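Local coordinates for G protein alpha subunit (Entamoeba histolytica, PDB 4FID), which binds guanine nucleotides as the alpha subunit of a heterotrimeric G protein, probably hydrolysing GTP to relay signals from membrane receptors, at residues G228-L240 with E300-G312. Sequence-based numbering, arbitrary orientation.
Sequences GAVKLIFLNKMDL and EKVYTNPTNATDG. With GDP (guanosine-5'-diphosphate), chain C.
The carboxylate of Asp239 and the side-chain amide of Asn308 lie stacked, their planes 26° apart, while the guanine of GDP meets the carboxylate through its N-H groups. Farther along, the methyl CG2 of Thr307 meets the Phe234 ring obliquely, an off-centre CH-pi contact 4.2 Å from the centroid. The Tyr303 ring carries Lys301 CG on one face and the carbonyl O of Lys231 at its edge, with Val230 CG1 and Leu232 CD1 approaching obliquely. The two segments illustrate how a P-loop GTPase, here the Ras-like domain of a G-alpha subunit, reads its base at the nucleotide end of two neighbouring parallel strands: the NKMD sequence (the NKxD motif) begins at Asn236, the last residue of strand 230-236, and Ala309 lies in the loop beyond Thr307. Within the central sheet the strands are joined by the usual parallel ladder from Tyr303 N on Lys231 O to Thr307 N on Leu235 O. Helix 312-332 covers the face bearing Leu232 and Tyr303; helix 209-222 covers that of Ile233 and Val302. Beyond the ladder, the amide of Met238 at the start of the next helix donates to Thr307 O almost straight, at 177°. The carboxylate of Asp239 takes GDP N1 on OD1 at 3.3 Å and GDP N2 on OD2 at 3.2 Å. Asn308 OD1 is itself held by Thr310 OG1, 2.9 Å away, which helps fix the amide beside the carboxylate. Ala309 N makes a weak hydrogen bond to GDP O6. Asn236 ties 300-312 to the purine: with CG swung opposite its main-chain nitrogen (chi1 -165°), ND2 donates to GDP N7 and to Ser16 O of the P-loop. Its OD1 is gripped twice, by Thr307 OG1 at 2.6 Å, tilted from the amide plane, and by Ala309 N at 3.1 Å, in that plane and on a lone pair.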
loop_
_atom_site.group_PDB
_atom_site.type_symbol
_atom_site.label_atom_id
_atom_site.label_comp_id
_atom_site.label_asym_id
_atom_site.label_seq_id
_atom_site.Cartn_x
_atom_site.Cartn_y
_atom_site.Cartn_z
ATOM N N GLY A 228 -24.494 8.071 6.761
ATOM C CA GLY A 228 -24.542 7.448 8.058
ATOM C C GLY A 228 -23.191 6.919 8.458
ATOM O O GLY A 228 -22.893 6.840 9.654
ATOM N N ALA A 229 -22.371 6.568 7.466
ATOM C CA ALA A 229 -21.028 6.051 7.746
ATOM C C ALA A 229 -20.008 7.147 8.017
ATOM O O ALA A 229 -19.936 8.135 7.286
ATOM C CB ALA A 229 -20.544 5.114 6.640
ATOM N N VAL A 230 -19.233 6.964 9.085
ATOM C CA VAL A 230 -18.084 7.821 9.381
ATOM C C VAL A 230 -17.075 7.716 8.252
ATOM O O VAL A 230 -16.797 6.627 7.755
ATOM C CB VAL A 230 -17.374 7.410 10.699
ATOM C CG1 VAL A 230 -16.462 8.522 11.177
ATOM C CG2 VAL A 230 -18.382 7.110 11.760
ATOM N N LYS A 231 -16.507 8.846 7.857
ATOM C CA LYS A 231 -15.540 8.856 6.773
ATOM C C LYS A 231 -14.134 9.144 7.295
ATOM O O LYS A 231 -13.869 10.217 7.860
ATOM C CB LYS A 231 -15.941 9.904 5.738
ATOM C CG LYS A 231 -17.427 9.909 5.376
ATOM C CD LYS A 231 -17.852 8.611 4.701
ATOM C CE LYS A 231 -19.138 8.825 3.939
ATOM N NZ LYS A 231 -20.172 9.491 4.768
ATOM N N LEU A 232 -13.239 8.189 7.089
ATOM C CA LEU A 232 -11.845 8.317 7.488
ATOM C C LEU A 232 -10.984 8.250 6.250
ATOM O O LEU A 232 -11.328 7.556 5.293
ATOM C CB LEU A 232 -11.443 7.154 8.406
ATOM C CG LEU A 232 -11.686 7.306 9.910
ATOM C CD1 LEU A 232 -13.145 7.685 10.176
ATOM C CD2 LEU A 232 -11.277 6.040 10.690
ATOM N N ILE A 233 -9.850 8.936 6.266
ATOM C CA ILE A 233 -8.904 8.819 5.171
ATOM C C ILE A 233 -7.568 8.406 5.724
ATOM O O ILE A 233 -7.054 9.059 6.627
ATOM C CB ILE A 233 -8.714 10.146 4.427
ATOM C CG1 ILE A 233 -9.994 10.551 3.730
ATOM C CG2 ILE A 233 -7.620 10.018 3.370
ATOM C CD1 ILE A 233 -9.813 11.792 2.910
ATOM N N PHE A 234 -6.997 7.335 5.185
ATOM C CA PHE A 234 -5.635 6.965 5.550
ATOM C C PHE A 234 -4.733 7.437 4.437
ATOM O O PHE A 234 -4.801 6.955 3.310
ATOM C CB PHE A 234 -5.458 5.449 5.748
ATOM C CG PHE A 234 -6.085 4.900 7.013
ATOM C CD1 PHE A 234 -6.723 5.732 7.923
ATOM C CD2 PHE A 234 -6.033 3.531 7.281
ATOM C CE1 PHE A 234 -7.310 5.215 9.083
ATOM C CE2 PHE A 234 -6.604 3.001 8.432
ATOM C CZ PHE A 234 -7.249 3.852 9.340
ATOM N N LEU A 235 -3.902 8.409 4.747
ATOM C CA LEU A 235 -2.927 8.890 3.796
ATOM C C LEU A 235 -1.731 7.972 3.949
ATOM O O LEU A 235 -0.892 8.139 4.840
ATOM C CB LEU A 235 -2.578 10.341 4.117
ATOM C CG LEU A 235 -3.858 11.192 4.111
ATOM C CD1 LEU A 235 -3.718 12.469 4.964
ATOM C CD2 LEU A 235 -4.263 11.530 2.687
ATOM N N ASN A 236 -1.664 6.984 3.079
ATOM C CA ASN A 236 -0.754 5.873 3.285
ATOM C C ASN A 236 0.584 6.060 2.591
ATOM O O ASN A 236 0.724 6.892 1.667
ATOM C CB ASN A 236 -1.410 4.584 2.809
ATOM C CG ASN A 236 -0.703 3.360 3.312
ATOM O OD1 ASN A 236 -0.288 3.304 4.474
ATOM N ND2 ASN A 236 -0.574 2.351 2.443
ATOM N N LYS A 237 1.564 5.290 3.053
ATOM C CA LYS A 237 2.922 5.330 2.510
ATOM C C LYS A 237 3.629 6.622 2.861
ATOM O O LYS A 237 4.373 7.163 2.051
ATOM C CB LYS A 237 2.924 5.103 0.995
ATOM C CG LYS A 237 2.208 3.788 0.588
ATOM C CD LYS A 237 2.441 3.460 -0.883
ATOM C CE LYS A 237 1.918 2.081 -1.247
ATOM N NZ LYS A 237 2.094 1.792 -2.693
HETATM N N MSE A 238 3.398 7.091 4.087
HETATM C CA MSE A 238 4.034 8.311 4.565
HETATM C C MSE A 238 5.568 8.171 4.547
HETATM O O MSE A 238 6.292 9.133 4.238
HETATM C CB MSE A 238 3.505 8.700 5.958
HETATM C CG MSE A 238 4.175 9.936 6.573
HETATM SE SE MSE A 238 3.649 11.697 5.862
HETATM C CE MSE A 238 4.564 12.838 7.166
ATOM N N ASP A 239 6.062 6.979 4.836
ATOM C CA ASP A 239 7.505 6.708 4.754
ATOM C C ASP A 239 8.062 6.956 3.346
ATOM O O ASP A 239 9.047 7.705 3.179
ATOM C CB ASP A 239 7.850 5.276 5.246
ATOM C CG ASP A 239 6.967 4.169 4.597
ATOM O OD1 ASP A 239 5.767 4.408 4.301
ATOM O OD2 ASP A 239 7.488 3.039 4.409
ATOM N N LEU A 240 7.412 6.347 2.346
ATOM C CA LEU A 240 7.816 6.462 0.949
ATOM C C LEU A 240 7.719 7.896 0.495
ATOM O O LEU A 240 8.561 8.379 -0.261
ATOM C CB LEU A 240 6.953 5.574 0.056
ATOM C CG LEU A 240 7.170 4.074 0.296
ATOM C CD1 LEU A 240 6.325 3.208 -0.652
ATOM C CD2 LEU A 240 8.668 3.739 0.174
ATOM N N GLU A 300 -20.835 17.759 7.647
ATOM C CA GLU A 300 -20.123 16.492 7.536
ATOM C C GLU A 300 -18.622 16.694 7.778
ATOM O O GLU A 300 -18.025 17.692 7.329
ATOM C CB GLU A 300 -20.379 15.831 6.176
ATOM C CG GLU A 300 -19.728 14.464 6.024
ATOM C CD GLU A 300 -20.460 13.361 6.783
ATOM O OE1 GLU A 300 -20.049 13.040 7.921
ATOM O OE2 GLU A 300 -21.443 12.810 6.232
ATOM N N LYS A 301 -18.030 15.740 8.497
ATOM C CA LYS A 301 -16.662 15.864 8.974
ATOM C C LYS A 301 -15.854 14.631 8.582
ATOM O O LYS A 301 -16.332 13.510 8.699
ATOM C CB LYS A 301 -16.656 16.050 10.494
ATOM C CG LYS A 301 -15.263 16.151 11.115
ATOM C CD LYS A 301 -15.314 16.238 12.645
ATOM C CE LYS A 301 -15.835 17.593 13.120
ATOM N NZ LYS A 301 -15.940 17.656 14.603
ATOM N N VAL A 302 -14.626 14.849 8.125
ATOM C CA VAL A 302 -13.750 13.774 7.670
ATOM C C VAL A 302 -12.528 13.652 8.588
ATOM O O VAL A 302 -11.820 14.638 8.845
ATOM C CB VAL A 302 -13.273 14.040 6.219
ATOM C CG1 VAL A 302 -12.254 13.022 5.795
ATOM C CG2 VAL A 302 -14.446 14.026 5.278
ATOM N N TYR A 303 -12.278 12.448 9.086
ATOM C CA TYR A 303 -11.134 12.223 9.965
ATOM C C TYR A 303 -9.940 11.713 9.154
ATOM O O TYR A 303 -10.092 10.836 8.308
ATOM C CB TYR A 303 -11.513 11.254 11.084
ATOM C CG TYR A 303 -12.668 11.747 11.925
ATOM C CD1 TYR A 303 -13.988 11.563 11.508
ATOM C CD2 TYR A 303 -12.449 12.404 13.135
ATOM C CE1 TYR A 303 -15.059 12.012 12.278
ATOM C CE2 TYR A 303 -13.515 12.851 13.913
ATOM C CZ TYR A 303 -14.813 12.655 13.478
ATOM O OH TYR A 303 -15.867 13.107 14.233
ATOM N N THR A 304 -8.762 12.283 9.390
ATOM C CA THR A 304 -7.592 11.948 8.591
ATOM C C THR A 304 -6.451 11.493 9.467
ATOM O O THR A 304 -6.320 11.922 10.614
ATOM C CB THR A 304 -7.086 13.140 7.712
ATOM O OG1 THR A 304 -6.676 14.219 8.553
ATOM C CG2 THR A 304 -8.151 13.640 6.756
ATOM N N ASN A 305 -5.615 10.620 8.915
ATOM C CA ASN A 305 -4.373 10.258 9.573
ATOM C C ASN A 305 -3.409 9.705 8.568
ATOM O O ASN A 305 -3.787 8.932 7.698
ATOM C CB ASN A 305 -4.612 9.237 10.679
ATOM C CG ASN A 305 -3.719 9.474 11.901
ATOM O OD1 ASN A 305 -2.559 9.090 11.916
ATOM N ND2 ASN A 305 -4.277 10.091 12.933
ATOM N N PRO A 306 -2.145 10.111 8.667
ATOM C CA PRO A 306 -1.199 9.459 7.766
ATOM C C PRO A 306 -0.857 8.083 8.327
ATOM O O PRO A 306 -0.970 7.840 9.539
ATOM C CB PRO A 306 0.019 10.399 7.786
ATOM C CG PRO A 306 -0.278 11.458 8.873
ATOM C CD PRO A 306 -1.472 10.988 9.639
ATOM N N THR A 307 -0.474 7.177 7.439
ATOM C CA THR A 307 -0.133 5.831 7.850
ATOM C C THR A 307 1.058 5.244 7.087
ATOM O O THR A 307 1.424 5.675 5.959
ATOM C CB THR A 307 -1.339 4.878 7.694
ATOM O OG1 THR A 307 -1.557 4.596 6.308
ATOM C CG2 THR A 307 -2.597 5.491 8.282
ATOM N N ASN A 308 1.669 4.262 7.737
ATOM C CA ASN A 308 2.676 3.424 7.120
ATOM C C ASN A 308 2.243 1.963 7.305
ATOM O O ASN A 308 2.547 1.320 8.311
ATOM C CB ASN A 308 4.071 3.734 7.680
ATOM C CG ASN A 308 5.144 2.775 7.162
ATOM O OD1 ASN A 308 4.897 1.963 6.255
ATOM N ND2 ASN A 308 6.349 2.861 7.742
ATOM N N ALA A 309 1.491 1.476 6.320
ATOM C CA ALA A 309 0.874 0.148 6.342
ATOM C C ALA A 309 1.828 -1.055 6.537
ATOM O O ALA A 309 1.400 -2.131 6.946
ATOM C CB ALA A 309 0.023 -0.047 5.084
ATOM N N THR A 310 3.106 -0.891 6.228
ATOM C CA THR A 310 4.056 -1.981 6.411
ATOM C C THR A 310 4.643 -1.978 7.820
ATOM O O THR A 310 5.545 -2.753 8.114
ATOM C CB THR A 310 5.206 -1.907 5.402
ATOM O OG1 THR A 310 5.888 -0.661 5.561
ATOM C CG2 THR A 310 4.669 -2.007 3.993
ATOM N N ASP A 311 4.106 -1.118 8.682
ATOM C CA ASP A 311 4.553 -0.973 10.068
ATOM C C ASP A 311 3.432 -1.340 11.051
ATOM O O ASP A 311 2.565 -0.514 11.359
ATOM C CB ASP A 311 5.013 0.469 10.294
ATOM C CG ASP A 311 5.438 0.742 11.725
ATOM O OD1 ASP A 311 5.110 -0.068 12.622
ATOM O OD2 ASP A 311 6.098 1.783 11.942
ATOM N N GLY A 312 3.459 -2.582 11.532
ATOM C CA GLY A 312 2.389 -3.135 12.344
ATOM C C GLY A 312 2.072 -2.264 13.528
ATOM O O GLY A 312 0.912 -2.000 13.842
HETATM P PB GDP C . -4.286 -2.644 -3.092
HETATM O O1B GDP C . -4.534 -4.131 -3.129
HETATM O O2B GDP C . -4.544 -2.066 -4.464
HETATM O O3B GDP C . -5.249 -2.050 -2.095
HETATM O O3A GDP C . -2.756 -2.280 -2.670
HETATM P PA GDP C . -1.707 -3.327 -1.995
HETATM O O1A GDP C . -2.008 -3.550 -0.527
HETATM O O2A GDP C . -1.691 -4.652 -2.736
HETATM O "O5'" GDP C . -0.269 -2.607 -2.189
HETATM C "C5'" GDP C . 0.777 -3.273 -2.904
HETATM C "C4'" GDP C . 2.175 -2.921 -2.375
HETATM O "O4'" GDP C . 2.193 -1.692 -1.636
HETATM C "C3'" GDP C . 2.749 -4.006 -1.463
HETATM O "O3'" GDP C . 4.022 -4.448 -1.978
HETATM C "C2'" GDP C . 2.891 -3.340 -0.101
HETATM O "O2'" GDP C . 4.022 -3.855 0.626
HETATM C "C1'" GDP C . 3.002 -1.856 -0.466
HETATM N N9 GDP C . 2.589 -0.945 0.642
HETATM C C8 GDP C . 1.347 -0.729 1.129
HETATM N N7 GDP C . 1.366 0.180 2.142
HETATM C C5 GDP C . 2.643 0.566 2.317
HETATM C C6 GDP C . 3.384 1.490 3.214
HETATM O O6 GDP C . 2.794 2.159 4.082
HETATM N N1 GDP C . 4.711 1.588 3.077
HETATM C C2 GDP C . 5.386 0.889 2.143
HETATM N N2 GDP C . 6.725 1.052 2.054
HETATM N N3 GDP C . 4.782 0.027 1.284
HETATM C C4 GDP C . 3.441 -0.173 1.325
HETATM O O HOH W 1 -17.674 11.534 8.989
#